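Local coordinates for ABC transporter, periplasmic solute-binding protein (Rhizobium meliloti, PDB 4WED) that probably binds a solute in the periplasm, perhaps a peptide or a nickel-containing ligand, and delivers it to the membrane components of an ABC transporter, at residues Q52-W58 with T166-R170; K109-C115 with V142-I148; P270-T274 with T422-P426; G299-I305 with V384-M389. All blocks are in the same frame, centred on the assembly; numbering follows the deposited sequence.

Interaction 1: Q52-W58 with T166-R170; sequences QSHYAIW and TRPTR
The guanidinium of Arg167 overlaps the five-membered ring of Trp58 near the rim of one indole face, the two planes 33° apart, with CZ of Arg167 3.4 Å from CD1 of Trp58. Because NE1 of Trp58 and the guanidinium nitrogens are all donors, the overlap is a meeting of flat surfaces and not a hydrogen bond. Backbone atoms of Ser53 and His54 cover the opposite guanidinium face, CA of His54 lying 3.5 Å from NH1 of Arg167. A bend at chi3 (79°) turns the long arginine into this slot, where NH2 of Arg167 donates in its own plane to O of Ala56 at 2.6 Å; Gln61 takes a second bond from NH2. These are two loops of a family 5 solute-binding protein, and a glycerol held by the backbone N of Thr166 and of Arg167 is consistent with a nearby pocket. Thr166 presents methyl CG2 to CB of Trp58 at 3.8 Å, while its OG1 is bonded to O of Tyr514. Farther along, the cis peptide before Pro168 shapes the turn, and NE2 of Gln52 donates almost straight (169°) to O of Pro168 at 3.2 Å.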
loop_
_atom_site.group_PDB
_atom_site.type_symbol
_atom_site.label_atom_id
_atom_site.label_comp_id
_atom_site.label_asym_id
_atom_site.label_seq_id
_atom_site.Cartn_x
_atom_site.Cartn_y
_atom_site.Cartn_z
ATOM N N GLN A 52 14.530 13.912 2.800
ATOM C CA GLN A 52 15.449 12.767 2.785
ATOM C C GLN A 52 15.712 12.187 4.173
ATOM O O GLN A 52 16.731 11.573 4.395
ATOM C CB GLN A 52 16.769 13.151 2.093
ATOM C CG GLN A 52 16.624 13.301 0.584
ATOM C CD GLN A 52 16.146 14.662 0.148
ATOM O OE1 GLN A 52 16.561 15.678 0.699
ATOM N NE2 GLN A 52 15.309 14.702 -0.890
ATOM N N SER A 53 14.781 12.346 5.101
ATOM C CA SER A 53 14.872 11.603 6.334
ATOM C C SER A 53 13.550 10.872 6.636
ATOM O O SER A 53 12.706 10.765 5.755
ATOM C CB SER A 53 15.306 12.523 7.468
ATOM O OG SER A 53 15.938 11.735 8.446
ATOM N N HIS A 54 13.366 10.383 7.868
ATOM C CA HIS A 54 12.233 9.486 8.185
ATOM C C HIS A 54 11.366 9.886 9.405
ATOM O O HIS A 54 10.768 9.025 10.065
ATOM C CB HIS A 54 12.751 8.044 8.332
ATOM C CG HIS A 54 13.663 7.826 9.504
ATOM N ND1 HIS A 54 14.962 8.293 9.539
ATOM C CD2 HIS A 54 13.478 7.151 10.665
ATOM C CE1 HIS A 54 15.528 7.941 10.681
ATOM N NE2 HIS A 54 14.652 7.240 11.377
ATOM N N TYR A 55 11.265 11.188 9.673
ATOM C CA TYR A 55 10.558 11.667 10.868
ATOM C C TYR A 55 9.183 12.317 10.633
ATOM O O TYR A 55 8.483 12.640 11.591
ATOM C CB TYR A 55 11.463 12.635 11.656
ATOM C CG TYR A 55 12.733 11.979 12.154
ATOM C CD1 TYR A 55 12.712 11.072 13.226
ATOM C CD2 TYR A 55 13.948 12.251 11.552
ATOM C CE1 TYR A 55 13.872 10.464 13.677
ATOM C CE2 TYR A 55 15.116 11.649 11.989
ATOM C CZ TYR A 55 15.081 10.756 13.046
ATOM O OH TYR A 55 16.274 10.176 13.455
ATOM N N ALA A 56 8.791 12.538 9.390
ATOM C CA ALA A 56 7.531 13.229 9.137
ATOM C C ALA A 56 6.369 12.298 8.846
ATOM O O ALA A 56 6.552 11.134 8.490
ATOM C CB ALA A 56 7.676 14.207 7.987
ATOM N N ILE A 57 5.168 12.843 9.000
ATOM C CA ILE A 57 3.986 12.278 8.367
ATOM C C ILE A 57 4.112 12.515 6.853
ATOM O O ILE A 57 4.165 13.652 6.410
ATOM C CB ILE A 57 2.676 12.945 8.865
ATOM C CG1 ILE A 57 2.500 12.766 10.370
ATOM C CG2 ILE A 57 1.463 12.378 8.111
ATOM C CD1 ILE A 57 1.266 13.460 10.909
ATOM N N TRP A 58 4.127 11.425 6.083
ATOM C CA TRP A 58 4.315 11.460 4.615
ATOM C C TRP A 58 3.332 12.386 3.910
ATOM O O TRP A 58 3.714 13.201 3.089
ATOM C CB TRP A 58 4.199 10.059 4.019
ATOM C CG TRP A 58 5.233 9.081 4.528
ATOM C CD1 TRP A 58 6.479 8.888 4.048
ATOM C CD2 TRP A 58 5.067 8.138 5.598
ATOM N NE1 TRP A 58 7.128 7.906 4.764
ATOM C CE2 TRP A 58 6.274 7.415 5.708
ATOM C CE3 TRP A 58 4.005 7.831 6.463
ATOM C CZ2 TRP A 58 6.466 6.421 6.663
ATOM C CZ3 TRP A 58 4.186 6.843 7.419
ATOM C CH2 TRP A 58 5.419 6.147 7.515
ATOM N N THR A 166 7.092 9.275 -1.614
ATOM C CA THR A 166 6.969 10.526 -0.886
ATOM C C THR A 166 8.378 10.881 -0.469
ATOM O O THR A 166 8.794 11.989 -0.627
ATOM C CB THR A 166 5.982 10.439 0.309
ATOM O OG1 THR A 166 4.636 10.279 -0.195
ATOM C CG2 THR A 166 6.017 11.740 1.168
ATOM N N ARG A 167 9.129 9.919 0.034
ATOM C CA ARG A 167 10.523 10.148 0.381
ATOM C C ARG A 167 11.314 8.909 0.018
ATOM O O ARG A 167 10.754 7.828 0.025
ATOM C CB ARG A 167 10.644 10.405 1.875
ATOM C CG ARG A 167 10.170 9.241 2.713
ATOM C CD ARG A 167 10.582 9.378 4.159
ATOM N NE ARG A 167 9.711 10.305 4.858
ATOM C CZ ARG A 167 9.085 10.036 5.990
ATOM N NH1 ARG A 167 9.227 8.866 6.576
ATOM N NH2 ARG A 167 8.314 10.951 6.527
ATOM N N PRO A 168 12.606 9.025 -0.288
ATOM C CA PRO A 168 13.389 10.267 -0.297
ATOM C C PRO A 168 13.504 10.943 -1.658
ATOM O O PRO A 168 14.357 11.795 -1.878
ATOM C CB PRO A 168 14.771 9.755 0.067
ATOM C CG PRO A 168 14.853 8.470 -0.669
ATOM C CD PRO A 168 13.475 7.863 -0.556
ATOM N N THR A 169 12.598 10.604 -2.546
ATOM C CA THR A 169 12.739 10.928 -3.950
ATOM C C THR A 169 12.306 12.313 -4.410
ATOM O O THR A 169 12.103 12.511 -5.617
ATOM C CB THR A 169 11.895 9.921 -4.727
ATOM O OG1 THR A 169 10.601 9.827 -4.106
ATOM C CG2 THR A 169 12.566 8.604 -4.661
ATOM N N ARG A 170 12.140 13.262 -3.499
ATOM C CA ARG A 170 11.545 14.535 -3.901
ATOM C C ARG A 170 12.505 15.678 -3.742
ATOM O O ARG A 170 13.576 15.488 -3.190
ATOM C CB ARG A 170 10.218 14.747 -3.193
ATOM C CG ARG A 170 9.326 13.522 -3.378
ATOM C CD ARG A 170 7.867 13.830 -3.129
ATOM N NE ARG A 170 7.038 12.691 -3.451
ATOM C CZ ARG A 170 5.701 12.718 -3.421
ATOM N NH1 ARG A 170 5.049 13.838 -3.064
ATOM N NH2 ARG A 170 5.007 11.631 -3.739
#

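Interaction 2: K109-C115 with V142-I148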
loop_
_atom_site.group_PDB
_atom_site.type_symbol
_atom_site.label_atom_id
_atom_site.label_comp_id
_atom_site.label_asym_id
_atom_site.label_seq_id
_atom_site.Cartn_x
_atom_site.Cartn_y
_atom_site.Cartn_z
ATOM N N LYS A 109 15.205 28.414 -9.416
ATOM C CA LYS A 109 14.759 27.753 -10.649
ATOM C C LYS A 109 14.902 26.237 -10.545
ATOM O O LYS A 109 15.909 25.718 -10.066
ATOM C CB LYS A 109 15.609 28.292 -11.803
ATOM C CG LYS A 109 15.344 27.751 -13.194
ATOM C CD LYS A 109 16.024 28.643 -14.242
ATOM C CE LYS A 109 17.533 28.417 -14.360
ATOM N NZ LYS A 109 17.868 27.350 -15.357
ATOM N N PHE A 110 13.906 25.504 -11.011
ATOM C CA PHE A 110 14.066 24.043 -11.099
ATOM C C PHE A 110 14.663 23.664 -12.443
ATOM O O PHE A 110 14.141 24.051 -13.462
ATOM C CB PHE A 110 12.755 23.323 -10.876
ATOM C CG PHE A 110 12.865 21.832 -11.000
ATOM C CD1 PHE A 110 13.461 21.090 -9.991
ATOM C CD2 PHE A 110 12.376 21.180 -12.131
ATOM C CE1 PHE A 110 13.567 19.720 -10.087
ATOM C CE2 PHE A 110 12.485 19.809 -12.242
ATOM C CZ PHE A 110 13.092 19.077 -11.224
ATOM N N ASP A 111 15.777 22.948 -12.417
ATOM C CA ASP A 111 16.509 22.560 -13.635
ATOM C C ASP A 111 17.420 21.314 -13.363
ATOM O O ASP A 111 17.501 20.796 -12.234
ATOM C CB ASP A 111 17.289 23.773 -14.256
ATOM C CG ASP A 111 18.415 24.307 -13.355
ATOM O OD1 ASP A 111 18.643 23.725 -12.279
ATOM O OD2 ASP A 111 19.090 25.308 -13.717
ATOM N N ALA A 112 18.089 20.829 -14.387
ATOM C CA ALA A 112 18.996 19.679 -14.222
ATOM C C ALA A 112 19.959 19.748 -13.012
ATOM O O ALA A 112 20.038 18.808 -12.204
ATOM C CB ALA A 112 19.786 19.461 -15.486
ATOM N N ALA A 113 20.680 20.851 -12.902
ATOM C CA ALA A 113 21.540 21.133 -11.752
ATOM C C ALA A 113 20.848 20.974 -10.380
ATOM O O ALA A 113 21.419 20.421 -9.459
ATOM C CB ALA A 113 22.101 22.542 -11.893
ATOM N N ALA A 114 19.616 21.450 -10.246
ATOM C CA ALA A 114 18.918 21.373 -8.970
ATOM C C ALA A 114 18.456 19.943 -8.749
ATOM O O ALA A 114 18.450 19.437 -7.640
ATOM C CB ALA A 114 17.745 22.342 -8.944
ATOM N N CYS A 115 18.126 19.267 -9.835
ATOM C CA CYS A 115 17.747 17.875 -9.782
ATOM C C CYS A 115 18.886 16.938 -9.377
ATOM O O CYS A 115 18.716 16.095 -8.495
ATOM C CB CYS A 115 17.219 17.484 -11.153
ATOM S SG CYS A 115 16.611 15.801 -11.196
ATOM N N VAL A 142 24.366 15.045 -16.166
ATOM C CA VAL A 142 23.623 16.188 -16.715
ATOM C C VAL A 142 23.987 16.386 -18.203
ATOM O O VAL A 142 25.144 16.256 -18.603
ATOM C CB VAL A 142 23.926 17.474 -15.921
ATOM C CG1 VAL A 142 23.176 18.674 -16.496
ATOM C CG2 VAL A 142 23.578 17.264 -14.455
ATOM N N VAL A 143 22.972 16.659 -19.009
ATOM C CA VAL A 143 23.131 16.797 -20.448
ATOM C C VAL A 143 22.820 18.226 -20.796
ATOM O O VAL A 143 23.626 18.890 -21.432
ATOM C CB VAL A 143 22.227 15.824 -21.235
ATOM C CG1 VAL A 143 22.200 16.153 -22.725
ATOM C CG2 VAL A 143 22.704 14.384 -21.024
ATOM N N ASP A 144 21.658 18.712 -20.386
ATOM C CA ASP A 144 21.394 20.137 -20.486
ATOM C C ASP A 144 20.550 20.620 -19.268
ATOM O O ASP A 144 20.335 19.855 -18.307
ATOM C CB ASP A 144 20.789 20.473 -21.864
ATOM C CG ASP A 144 19.331 20.072 -21.986
ATOM O OD1 ASP A 144 18.767 19.529 -21.012
ATOM O OD2 ASP A 144 18.734 20.308 -23.061
ATOM N N ASP A 145 20.123 21.884 -19.291
ATOM C CA ASP A 145 19.227 22.420 -18.253
ATOM C C ASP A 145 17.970 21.594 -18.033
ATOM O O ASP A 145 17.400 21.648 -16.954
ATOM C CB ASP A 145 18.821 23.868 -18.576
ATOM C CG ASP A 145 19.953 24.855 -18.336
ATOM O OD1 ASP A 145 21.105 24.405 -18.194
ATOM O OD2 ASP A 145 19.682 26.076 -18.269
ATOM N N TYR A 146 17.515 20.846 -19.035
ATOM C CA TYR A 146 16.298 20.063 -18.848
ATOM C C TYR A 146 16.429 18.590 -19.154
ATOM O O TYR A 146 15.421 17.892 -19.152
ATOM C CB TYR A 146 15.121 20.742 -19.577
ATOM C CG TYR A 146 15.019 22.159 -19.090
ATOM C CD1 TYR A 146 14.366 22.448 -17.905
ATOM C CD2 TYR A 146 15.692 23.194 -19.732
ATOM C CE1 TYR A 146 14.333 23.734 -17.400
ATOM C CE2 TYR A 146 15.651 24.495 -19.245
ATOM C CZ TYR A 146 14.976 24.753 -18.076
ATOM O OH TYR A 146 14.914 26.015 -17.560
ATOM N N HIS A 147 17.653 18.086 -19.340
ATOM C CA HIS A 147 17.827 16.649 -19.620
ATOM C C HIS A 147 18.868 16.030 -18.716
ATOM O O HIS A 147 20.004 16.498 -18.637
ATOM C CB HIS A 147 18.129 16.387 -21.095
ATOM C CG HIS A 147 17.003 16.775 -21.995
ATOM N ND1 HIS A 147 16.767 18.082 -22.365
ATOM C CD2 HIS A 147 16.000 16.046 -22.538
ATOM C CE1 HIS A 147 15.682 18.144 -23.113
ATOM N NE2 HIS A 147 15.196 16.921 -23.232
ATOM N N ILE A 148 18.451 14.991 -18.001
ATOM C CA ILE A 148 19.350 14.203 -17.170
ATOM C C ILE A 148 19.222 12.715 -17.514
ATOM O O ILE A 148 18.103 12.207 -17.745
ATOM C CB ILE A 148 19.055 14.360 -15.654
ATOM C CG1 ILE A 148 19.272 15.798 -15.202
ATOM C CG2 ILE A 148 19.997 13.481 -14.836
ATOM C CD1 ILE A 148 19.444 15.981 -13.696
#
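An N-capped helix start rests here against the turn of a beta-hairpin: Asp111 precedes helix 112-122, and residues 142-148 span a strand end, the turn and the start of strand 147-152. The join is a backbone bond, N of Ala112 donating to O of Asp145 at 2.8 Å and 163°, which satisfies one of the amides left without a partner in a helix's first turn. Asp111 CG sits between its backbone N and carbonyl carbon (chi1 65°), which folds OD1 back to accept from N of Ala114 at 3.2 Å as the cap. Its OD2 receives NZ of Lys109 at 2.9 Å. Lysine suits this place because its chain, bent at chi3 and chi4, can curl back toward the Asp111 carboxylate; NZ of Lys109 then also makes a long salt bridge to OD2 of Asp145 at 3.7 Å, so one ammonium probably offsets two carboxylates. With an alanine in place of Asp111, the amide of Ala114 would probably lose its capping acceptor and Lys109 its nearer carboxylate. Beneath the polar rim, the small Ala112 lets the helix come close: its CB meets CG1 of Val142 at 3.6 Å and CG1 of Ile148 at 3.7 Å, and CD1 of Ile148 reaches on to CB of Cys115. In the turn, OD1 of Asp144 accepts from N of Tyr146 and, at 2.8 Å, from ND1 of His147, on opposite faces of the carboxylate plane. The Tyr146 bond makes an Asx turn, and N of Val143 and of Asp144 both donate to O of His147, a classic beta bulge in an antiparallel hairpin.

Interaction 3: P270-T274 with T422-P426; sequences PGNVT and TYGAP
Thr422 and Thr274 meet through two hydrogen bonds, of which one uses a side chain: OG1 of Thr422 accepts from N of Thr274 at 2.7 Å, while N of Thr422 donates to O of Thr274 at 2.9 Å, in the carbonyl plane. Thr422 OG1 is brought there by its chi1 of 60°, which sets the hydroxyl between backbone N and carbonyl carbon; the threonine thus appears to stand in for the carbonyl of a regular strand pair. Next along, Val273 lays its branches against the other backbone, CG1 3.3 Å from O of Thr422 and CG2 3.8 Å from CA of Gly424. At the far end OD1 of Asn272 accepts from N of Ala425 at 3.0 Å, the donor standing above the amide carbonyl plane. A water donates to O of Ala425 and, weakly, to OD1 of Asn272, bridging the same pair. Strands 274-279 and 417-421 are antiparallel neighbours in a six-stranded sheet, and the contact lies where both strands give way to loops near the middle of the molecule. Gly424 suits its place on two counts: its backbone angles (phi 85°, psi 172°) disfavour a side chain, and a CB would collide with CG2 of Val273. CA of Gly424 also makes a C-H...O contact with O of Asn272 at 3.3 Å. In the next shell, Asp428 accepts from N of Gly424, and OG1 of Thr274 is bonded to O of Met320. Pro426, after a cis peptide, packs on Tyr165, Tyr514 and Tyr71, and Gln161 bonds to its carbonyl oxygen.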
loop_
_atom_site.group_PDB
_atom_site.type_symbol
_atom_site.label_atom_id
_atom_site.label_comp_id
_atom_site.label_asym_id
_atom_site.label_seq_id
_atom_site.Cartn_x
_atom_site.Cartn_y
_atom_site.Cartn_z
ATOM N N PRO A 270 -11.918 0.715 -1.762
ATOM C CA PRO A 270 -11.674 -0.741 -1.612
ATOM C C PRO A 270 -10.216 -1.114 -1.281
ATOM O O PRO A 270 -9.967 -2.211 -0.770
ATOM C CB PRO A 270 -12.051 -1.317 -2.977
ATOM C CG PRO A 270 -12.851 -0.276 -3.653
ATOM C CD PRO A 270 -12.436 1.053 -3.101
ATOM N N GLY A 271 -9.266 -0.230 -1.586
ATOM C CA GLY A 271 -7.946 -0.352 -1.004
ATOM C C GLY A 271 -6.951 -1.113 -1.843
ATOM O O GLY A 271 -7.245 -1.489 -2.964
ATOM N N ASN A 272 -5.763 -1.336 -1.273
ATOM C CA ASN A 272 -4.639 -1.904 -1.999
ATOM C C ASN A 272 -3.726 -2.849 -1.212
ATOM O O ASN A 272 -2.681 -3.274 -1.709
ATOM C CB ASN A 272 -3.826 -0.779 -2.674
ATOM C CG ASN A 272 -3.345 0.281 -1.697
ATOM O OD1 ASN A 272 -2.566 0.015 -0.798
ATOM N ND2 ASN A 272 -3.749 1.504 -1.923
ATOM N N VAL A 273 -4.166 -3.222 -0.036
ATOM C CA VAL A 273 -3.557 -4.207 0.842
ATOM C C VAL A 273 -4.575 -5.366 0.892
ATOM O O VAL A 273 -5.805 -5.162 0.964
ATOM C CB VAL A 273 -3.350 -3.665 2.309
ATOM C CG1 VAL A 273 -2.922 -4.753 3.286
ATOM C CG2 VAL A 273 -2.300 -2.558 2.373
ATOM N N THR A 274 -4.047 -6.588 0.845
ATOM C CA THR A 274 -4.872 -7.768 0.865
ATOM C C THR A 274 -4.551 -8.546 2.105
ATOM O O THR A 274 -3.374 -8.724 2.477
ATOM C CB THR A 274 -4.650 -8.639 -0.381
ATOM O OG1 THR A 274 -4.669 -7.786 -1.553
ATOM C CG2 THR A 274 -5.742 -9.739 -0.475
ATOM N N THR A 422 -0.584 -7.948 2.598
ATOM C CA THR A 422 0.332 -7.424 1.621
ATOM C C THR A 422 0.840 -6.033 2.008
ATOM O O THR A 422 0.312 -5.357 2.868
ATOM C CB THR A 422 -0.236 -7.420 0.162
ATOM O OG1 THR A 422 -1.434 -6.625 0.043
ATOM C CG2 THR A 422 -0.519 -8.833 -0.297
ATOM N N TYR A 423 1.904 -5.630 1.353
ATOM C CA TYR A 423 2.557 -4.390 1.654
ATOM C C TYR A 423 1.718 -3.191 1.201
ATOM O O TYR A 423 1.761 -2.128 1.867
ATOM C CB TYR A 423 3.941 -4.359 0.996
ATOM C CG TYR A 423 4.989 -5.274 1.616
ATOM C CD1 TYR A 423 4.704 -6.034 2.719
ATOM C CD2 TYR A 423 6.293 -5.322 1.115
ATOM C CE1 TYR A 423 5.665 -6.840 3.293
ATOM C CE2 TYR A 423 7.268 -6.107 1.716
ATOM C CZ TYR A 423 6.931 -6.874 2.803
ATOM O OH TYR A 423 7.817 -7.697 3.447
ATOM N N GLY A 424 0.988 -3.330 0.091
ATOM C CA GLY A 424 0.178 -2.215 -0.435
ATOM C C GLY A 424 0.931 -1.229 -1.347
ATOM O O GLY A 424 2.143 -1.313 -1.511
ATOM N N ALA A 425 0.198 -0.306 -1.972
ATOM C CA ALA A 425 0.787 0.675 -2.860
ATOM C C ALA A 425 1.699 1.520 -2.029
ATOM O O ALA A 425 1.346 1.783 -0.903
ATOM C CB ALA A 425 -0.280 1.542 -3.470
ATOM N N PRO A 426 2.849 1.974 -2.542
ATOM C CA PRO A 426 3.282 1.841 -3.922
ATOM C C PRO A 426 4.354 0.765 -4.137
ATOM O O PRO A 426 5.046 0.791 -5.149
ATOM C CB PRO A 426 3.925 3.203 -4.178
ATOM C CG PRO A 426 4.573 3.537 -2.858
ATOM C CD PRO A 426 3.725 2.889 -1.796
HETATM O O HOH W 1 -1.065 2.854 0.245
#

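Interaction 4: G299-I305 with V384-M389; sequences GIDRAAI and VIQSEM
Glu388 reaches Asp301 by setting CG anti to its own carbonyl carbon (chi1 -74°) and then running extended (chi2 169°), which carries the carboxylate across to the start of the opposing helix. There OE1 of Glu388 accepts from N of Asp301 at 2.9 Å, the donor approaching from above the carboxylate plane, and OE2 lies against CB of Ala304 at 3.7 Å. Met389, present as selenomethionine, bends instead at chi2 and chi3, tucking CE within 3.3 Å of O of Gly299 and 3.7 Å of CG1 of Ile300. Glycine fits this spot because a CB at Gly299 would run into that methyl. Asp301 is the N-cap of helix 302-310, its OD1 accepting from N of Ala304 at 2.7 Å, so helix 378-392 packs beside a capped helix start. The N-terminal end of helix 302-310 would probably help to stabilise the buried Glu388 carboxylate; Arg337 also touches Glu388. If Glu388 were replaced by an alanine, the amide of Asp301 would probably be left without this acceptor and a gap opened beside Ala304. Apolar groups fill in alongside: CD1 of Ile305 meets CG1 of Ile385 at 4.0 Å, the side chains crossing at a slant, and CB of Ala304 faces CG1 of Val384. At the Gly299 end a water donates to O of Gly299 and O of Glu388, at 2.9 Å each.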
loop_
_atom_site.group_PDB
_atom_site.type_symbol
_atom_site.label_atom_id
_atom_site.label_comp_id
_atom_site.label_asym_id
_atom_site.label_seq_id
_atom_site.Cartn_x
_atom_site.Cartn_y
_atom_site.Cartn_z
ATOM N N GLY A 299 -14.713 -22.935 1.130
ATOM C CA GLY A 299 -15.498 -23.192 2.347
ATOM C C GLY A 299 -15.651 -21.968 3.234
ATOM O O GLY A 299 -16.453 -21.952 4.162
ATOM N N ILE A 300 -14.887 -20.932 2.933
ATOM C CA ILE A 300 -14.870 -19.706 3.713
ATOM C C ILE A 300 -15.792 -18.692 3.064
ATOM O O ILE A 300 -15.931 -18.684 1.813
ATOM C CB ILE A 300 -13.435 -19.172 3.749
ATOM C CG1 ILE A 300 -12.633 -20.000 4.752
ATOM C CG2 ILE A 300 -13.397 -17.697 4.112
ATOM C CD1 ILE A 300 -11.120 -19.777 4.681
ATOM N N ASP A 301 -16.420 -17.847 3.898
ATOM C CA ASP A 301 -17.220 -16.715 3.426
ATOM C C ASP A 301 -16.523 -15.358 3.646
ATOM O O ASP A 301 -16.527 -14.805 4.735
ATOM C CB ASP A 301 -18.588 -16.696 4.067
ATOM C CG ASP A 301 -19.529 -15.738 3.380
ATOM O OD1 ASP A 301 -19.207 -14.553 3.229
ATOM O OD2 ASP A 301 -20.609 -16.162 2.979
ATOM N N ARG A 302 -15.946 -14.829 2.586
ATOM C CA ARG A 302 -15.228 -13.574 2.650
ATOM C C ARG A 302 -16.166 -12.459 3.041
ATOM O O ARG A 302 -15.801 -11.567 3.777
ATOM C CB ARG A 302 -14.561 -13.288 1.312
ATOM C CG ARG A 302 -13.297 -14.090 1.100
ATOM C CD ARG A 302 -13.220 -14.686 -0.284
ATOM N NE ARG A 302 -11.959 -15.372 -0.481
ATOM C CZ ARG A 302 -11.801 -16.683 -0.424
ATOM N NH1 ARG A 302 -12.825 -17.469 -0.184
ATOM N NH2 ARG A 302 -10.613 -17.212 -0.612
ATOM N N ALA A 303 -17.382 -12.518 2.525
ATOM C CA ALA A 303 -18.410 -11.523 2.820
ATOM C C ALA A 303 -18.735 -11.427 4.307
ATOM O O ALA A 303 -18.990 -10.344 4.806
ATOM C CB ALA A 303 -19.668 -11.826 2.024
ATOM N N ALA A 304 -18.738 -12.555 4.999
ATOM C CA ALA A 304 -18.942 -12.596 6.442
ATOM C C ALA A 304 -17.702 -12.034 7.147
ATOM O O ALA A 304 -17.793 -11.353 8.163
ATOM C CB ALA A 304 -19.192 -14.030 6.878
ATOM N N ILE A 305 -16.529 -12.317 6.594
ATOM C CA ILE A 305 -15.288 -11.706 7.117
ATOM C C ILE A 305 -15.426 -10.182 7.057
ATOM O O ILE A 305 -15.082 -9.464 8.003
ATOM C CB ILE A 305 -14.045 -12.062 6.291
ATOM C CG1 ILE A 305 -13.897 -13.568 6.109
ATOM C CG2 ILE A 305 -12.784 -11.493 6.937
ATOM C CD1 ILE A 305 -13.150 -14.258 7.199
ATOM N N VAL A 384 -15.132 -16.887 12.960
ATOM C CA VAL A 384 -16.009 -16.995 11.806
ATOM C C VAL A 384 -15.594 -18.217 10.975
ATOM O O VAL A 384 -16.406 -19.084 10.663
ATOM C CB VAL A 384 -15.893 -15.763 10.889
ATOM C CG1 VAL A 384 -16.690 -15.966 9.598
ATOM C CG2 VAL A 384 -16.361 -14.518 11.612
ATOM N N ILE A 385 -14.315 -18.261 10.637
ATOM C CA ILE A 385 -13.743 -19.330 9.814
ATOM C C ILE A 385 -13.920 -20.713 10.454
ATOM O O ILE A 385 -14.390 -21.644 9.814
ATOM C CB ILE A 385 -12.246 -19.050 9.544
ATOM C CG1 ILE A 385 -12.131 -17.813 8.652
ATOM C CG2 ILE A 385 -11.561 -20.248 8.912
ATOM C CD1 ILE A 385 -10.769 -17.171 8.642
ATOM N N GLN A 386 -13.545 -20.831 11.713
ATOM C CA GLN A 386 -13.632 -22.087 12.415
ATOM C C GLN A 386 -15.043 -22.684 12.335
ATOM O O GLN A 386 -15.244 -23.928 12.252
ATOM C CB GLN A 386 -13.297 -21.822 13.883
ATOM C CG GLN A 386 -13.600 -22.955 14.843
ATOM C CD GLN A 386 -13.387 -22.526 16.283
ATOM O OE1 GLN A 386 -14.229 -21.830 16.868
ATOM N NE2 GLN A 386 -12.268 -22.943 16.868
ATOM N N SER A 387 -15.998 -21.766 12.427
ATOM C CA SER A 387 -17.415 -22.077 12.372
ATOM C C SER A 387 -17.835 -22.507 10.943
ATOM O O SER A 387 -18.670 -23.398 10.770
ATOM C CB SER A 387 -18.196 -20.850 12.851
ATOM O OG SER A 387 -19.546 -20.950 12.485
ATOM N N GLU A 388 -17.252 -21.866 9.932
ATOM C CA GLU A 388 -17.508 -22.200 8.554
ATOM C C GLU A 388 -16.839 -23.499 8.120
ATOM O O GLU A 388 -17.412 -24.241 7.336
ATOM C CB GLU A 388 -17.036 -21.062 7.668
ATOM C CG GLU A 388 -17.965 -19.873 7.758
ATOM C CD GLU A 388 -17.394 -18.643 7.103
ATOM O OE1 GLU A 388 -16.222 -18.710 6.660
ATOM O OE2 GLU A 388 -18.110 -17.615 7.021
HETATM N N MSE A 389 -15.626 -23.743 8.614
HETATM C CA MSE A 389 -14.909 -25.015 8.444
HETATM C C MSE A 389 -15.618 -26.177 9.090
HETATM O O MSE A 389 -15.675 -27.302 8.574
HETATM C CB MSE A 389 -13.573 -24.817 9.141
HETATM C CG MSE A 389 -12.683 -23.788 8.448
HETATM SE SE MSE A 389 -12.445 -24.316 6.567
HETATM C CE MSE A 389 -13.934 -23.400 5.624
HETATM O O HOH W 2 -18.921 -23.141 5.064
#

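Interactions 2 and 4 lie at far sides of the molecule, their centres about 56 Å apart and on opposite sides of its middle. Interaction 3 lies only about 4 Å from the chain's centre, about 20 Å from interaction 1 and 22 Å from interaction 4, centre to centre. Along the chain, interaction 2 is nested in the loop closed by interaction 1, and interaction 4 in the one closed by interaction 3. Helix 112-122, whose start forms part of interaction 2, also touches Gln52 and Pro168 of interaction 1; Tyr165 and Tyr514 connect the surroundings of interactions 1 and 3. The two nested pairs thus tie two successive regions of the chain, consistent with the lobed build of solute-binding proteins.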